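Side-chain contact in nucleoporin NUP82 (Saccharomyces cerevisiae, PDB 3PBP), which serves as a structural component of the nuclear pore complex, its N-terminal domain taking part in the interaction with the nucleoporin NUP116: residues 141-146 with 151-156. The protein carries 1 engineered substitution. Residues are numbered along the deposited sequence; the frame is centred on the assembly and turned at random.
Sequences CIVVLK and ITMFDI
The ring of Phe154 lies against Val144 and Ile142 of the neighbouring strand. Val144 meets the ring at its edge: CG2, close to the ring plane, stands 3.7 Å from Phe154 CE2. Ile142 approaches obliquely, with its CG1 3.7 Å from Phe154 CB and CD1 carried on toward CD2 of the ring. With chi1 at 62°, CG1 of Ile142 sits between backbone N and carbonyl carbon, while CG2 lies beside N and meets Ile156 CD1 at 3.5 Å, the two side chains crossing at about a right angle. An alanine in place of Ile142 would remove both branches and would probably open a gap between the Phe154 ring and Ile156. From the same strand as Phe154, Thr152 sets CG2 over one face of the Phe154 ring, offset toward the rim. The strands form the central antiparallel hairpin of a four-stranded sheet, as in a beta-propeller blade, between outer strands 127-132 and 164-166. Two hydrogen-bonded pairs, Ile142 with Phe154 and Val144 with Thr152, supply four backbone bonds, among them Phe154 N to Ile142 O at 3.0 Å. On the other sheet face the contacts are apolar: Val143 CG1 touches Ile151 CG2 at 3.5 Å, and Leu145 CD1 reaches Ile151 CG1 at 3.7 Å. Farther along, Cys141 SG rests 4.1 Å from Met153 CG, the latter a selenomethionine. Strand 182-187 packs on this side through Ile182, Leu185 and Phe187, whereas Phe112 of strand 110-115 meets Ile142 and Ile156 on the opposite face, where Lys146 NZ hydrogen-bonds Tyr114 OH.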
ATOM      1  N   CYS A 141      -6.388   1.341  15.436  1.00 53.21           N
ATOM      2  CA  CYS A 141      -6.677   1.538  14.027  1.00 52.80           C
ATOM      3  C   CYS A 141      -6.398   0.334  13.119  1.00 52.17           C
ATOM      4  O   CYS A 141      -5.293  -0.204  13.116  1.00 51.81           O
ATOM      5  CB  CYS A 141      -5.896   2.753  13.538  1.00 53.25           C
ATOM      6  SG  CYS A 141      -6.054   3.084  11.781  1.00 59.05           S
ATOM      7  N   ILE A 142      -7.403  -0.102  12.360  1.00 50.82           N
ATOM      8  CA  ILE A 142      -7.187  -1.215  11.442  1.00 50.08           C
ATOM      9  C   ILE A 142      -7.342  -0.739  10.003  1.00 50.26           C
ATOM     10  O   ILE A 142      -8.238   0.042   9.667  1.00 49.78           O
ATOM     11  CB  ILE A 142      -8.146  -2.422  11.688  1.00 50.14           C
ATOM     12  CG1 ILE A 142      -9.603  -2.012  11.470  1.00 48.27           C
ATOM     13  CG2 ILE A 142      -7.915  -2.993  13.076  1.00 45.52           C
ATOM     14  CD1 ILE A 142     -10.550  -3.193  11.473  1.00 48.11           C
ATOM     15  N   VAL A 143      -6.438  -1.208   9.156  1.00 49.23           N
ATOM     16  CA  VAL A 143      -6.437  -0.822   7.760  1.00 48.48           C
ATOM     17  C   VAL A 143      -7.031  -1.965   6.958  1.00 48.83           C
ATOM     18  O   VAL A 143      -6.573  -3.105   7.057  1.00 50.42           O
ATOM     19  CB  VAL A 143      -5.001  -0.528   7.308  1.00 46.82           C
ATOM     20  CG1 VAL A 143      -4.978  -0.006   5.881  1.00 46.20           C
ATOM     21  CG2 VAL A 143      -4.383   0.460   8.258  1.00 46.26           C
ATOM     22  N   VAL A 144      -8.055  -1.666   6.167  1.00 48.19           N
ATOM     23  CA  VAL A 144      -8.718  -2.703   5.391  1.00 47.28           C
ATOM     24  C   VAL A 144      -8.657  -2.490   3.883  1.00 47.75           C
ATOM     25  O   VAL A 144      -9.096  -1.455   3.377  1.00 49.37           O
ATOM     26  CB  VAL A 144     -10.212  -2.832   5.837  1.00 46.12           C
ATOM     27  CG1 VAL A 144     -10.908  -3.932   5.050  1.00 45.06           C
ATOM     28  CG2 VAL A 144     -10.283  -3.122   7.337  1.00 43.65           C
ATOM     29  N   LEU A 145      -8.105  -3.470   3.176  1.00 47.75           N
ATOM     30  CA  LEU A 145      -8.024  -3.421   1.718  1.00 49.55           C
ATOM     31  C   LEU A 145      -9.119  -4.335   1.149  1.00 51.11           C
ATOM     32  O   LEU A 145      -9.215  -5.510   1.532  1.00 51.05           O
ATOM     33  CB  LEU A 145      -6.656  -3.915   1.232  1.00 47.64           C
ATOM     34  CG  LEU A 145      -6.580  -4.160  -0.275  1.00 46.33           C
ATOM     35  CD1 LEU A 145      -6.524  -2.816  -0.986  1.00 46.07           C
ATOM     36  CD2 LEU A 145      -5.364  -5.000  -0.619  1.00 47.53           C
ATOM     37  N   LYS A 146      -9.941  -3.805   0.246  1.00 52.94           N
ATOM     38  CA  LYS A 146     -11.016  -4.608  -0.362  1.00 55.62           C
ATOM     39  C   LYS A 146     -10.731  -4.949  -1.839  1.00 56.44           C
ATOM     40  O   LYS A 146      -9.801  -4.398  -2.431  1.00 56.31           O
ATOM     41  CB  LYS A 146     -12.351  -3.856  -0.241  1.00 55.06           C
ATOM     42  CG  LYS A 146     -12.892  -3.787   1.182  1.00 54.95           C
ATOM     43  CD  LYS A 146     -14.066  -2.824   1.297  1.00 53.26           C
ATOM     44  CE  LYS A 146     -14.663  -2.856   2.696  1.00 53.08           C
ATOM     45  NZ  LYS A 146     -15.541  -1.689   2.936  1.00 52.94           N
ATOM     46  N   ILE A 151      -8.932   1.300   0.210  1.00 59.39           N
ATOM     47  CA  ILE A 151      -8.249   1.067   1.490  1.00 57.20           C
ATOM     48  C   ILE A 151      -8.955   1.890   2.563  1.00 57.04           C
ATOM     49  O   ILE A 151      -9.055   3.110   2.457  1.00 57.95           O
ATOM     50  CB  ILE A 151      -6.757   1.467   1.406  1.00 56.39           C
ATOM     51  CG1 ILE A 151      -6.071   0.662   0.289  1.00 53.74           C
ATOM     52  CG2 ILE A 151      -6.071   1.216   2.748  1.00 55.45           C
ATOM     53  CD1 ILE A 151      -4.700   1.172  -0.103  1.00 51.98           C
ATOM     54  N   THR A 152      -9.441   1.222   3.599  1.00 57.17           N
ATOM     55  CA  THR A 152     -10.185   1.898   4.660  1.00 58.35           C
ATOM     56  C   THR A 152      -9.577   1.803   6.064  1.00 58.83           C
ATOM     57  O   THR A 152      -9.017   0.770   6.457  1.00 57.27           O
ATOM     58  CB  THR A 152     -11.630   1.327   4.729  1.00 59.10           C
ATOM     59  OG1 THR A 152     -12.151   1.204   3.398  1.00 58.54           O
ATOM     60  CG2 THR A 152     -12.536   2.228   5.557  1.00 57.33           C
HETATM   61  N   MSE A 153      -9.703   2.885   6.823  1.00 59.60           N
HETATM   62  CA  MSE A 153      -9.193   2.896   8.182  1.00 62.76           C
HETATM   63  C   MSE A 153     -10.346   3.017   9.165  1.00 63.08           C
HETATM   64  O   MSE A 153     -11.118   3.968   9.125  1.00 62.60           O
HETATM   65  CB  MSE A 153      -8.231   4.059   8.401  1.00 66.35           C
HETATM   66  CG  MSE A 153      -6.836   3.856   7.861  1.00 71.13           C
HETATM   67 SE   MSE A 153      -5.687   5.348   8.378  1.00 82.47          SE
HETATM   68  CE  MSE A 153      -5.932   6.529   6.866  1.00 74.84           C
ATOM     69  N   PHE A 154     -10.454   2.038  10.049  1.00 64.25           N
ATOM     70  CA  PHE A 154     -11.508   2.022  11.055  1.00 65.91           C
ATOM     71  C   PHE A 154     -10.912   2.341  12.425  1.00 67.68           C
ATOM     72  O   PHE A 154      -9.825   1.859  12.771  1.00 67.73           O
ATOM     73  CB  PHE A 154     -12.162   0.633  11.136  1.00 64.09           C
ATOM     74  CG  PHE A 154     -12.994   0.267   9.940  1.00 64.36           C
ATOM     75  CD1 PHE A 154     -14.258   0.816   9.756  1.00 63.51           C
ATOM     76  CD2 PHE A 154     -12.533  -0.669   9.019  1.00 63.53           C
ATOM     77  CE1 PHE A 154     -15.049   0.435   8.683  1.00 63.58           C
ATOM     78  CE2 PHE A 154     -13.322  -1.058   7.937  1.00 64.03           C
ATOM     79  CZ  PHE A 154     -14.581  -0.508   7.768  1.00 62.63           C
ATOM     80  N   ASP A 155     -11.618   3.153  13.204  1.00 68.66           N
ATOM     81  CA  ASP A 155     -11.162   3.453  14.538  1.00 70.14           C
ATOM     82  C   ASP A 155     -11.895   2.497  15.476  1.00 71.76           C
ATOM     83  O   ASP A 155     -13.048   2.718  15.843  1.00 70.72           O
ATOM     84  CB  ASP A 155     -11.480   4.882  14.930  1.00 72.22           C
ATOM     85  CG  ASP A 155     -10.821   5.272  16.251  1.00 75.30           C
ATOM     86  OD1 ASP A 155     -10.776   4.424  17.171  1.00 74.04           O
ATOM     87  OD2 ASP A 155     -10.351   6.426  16.372  1.00 76.75           O
ATOM     88  N   ILE A 156     -11.208   1.419  15.834  1.00 73.45           N
ATOM     89  CA  ILE A 156     -11.714   0.385  16.726  1.00 74.59           C
ATOM     90  C   ILE A 156     -12.355   0.890  18.028  1.00 75.61           C
ATOM     91  O   ILE A 156     -13.301   0.284  18.533  1.00 75.92           O
ATOM     92  CB  ILE A 156     -10.559  -0.569  17.091  1.00 75.03           C
ATOM     93  CG1 ILE A 156     -10.299  -1.527  15.939  1.00 75.35           C
ATOM     94  CG2 ILE A 156     -10.856  -1.306  18.363  1.00 75.64           C
ATOM     95  CD1 ILE A 156      -9.201  -2.508  16.260  1.00 77.16           C
TER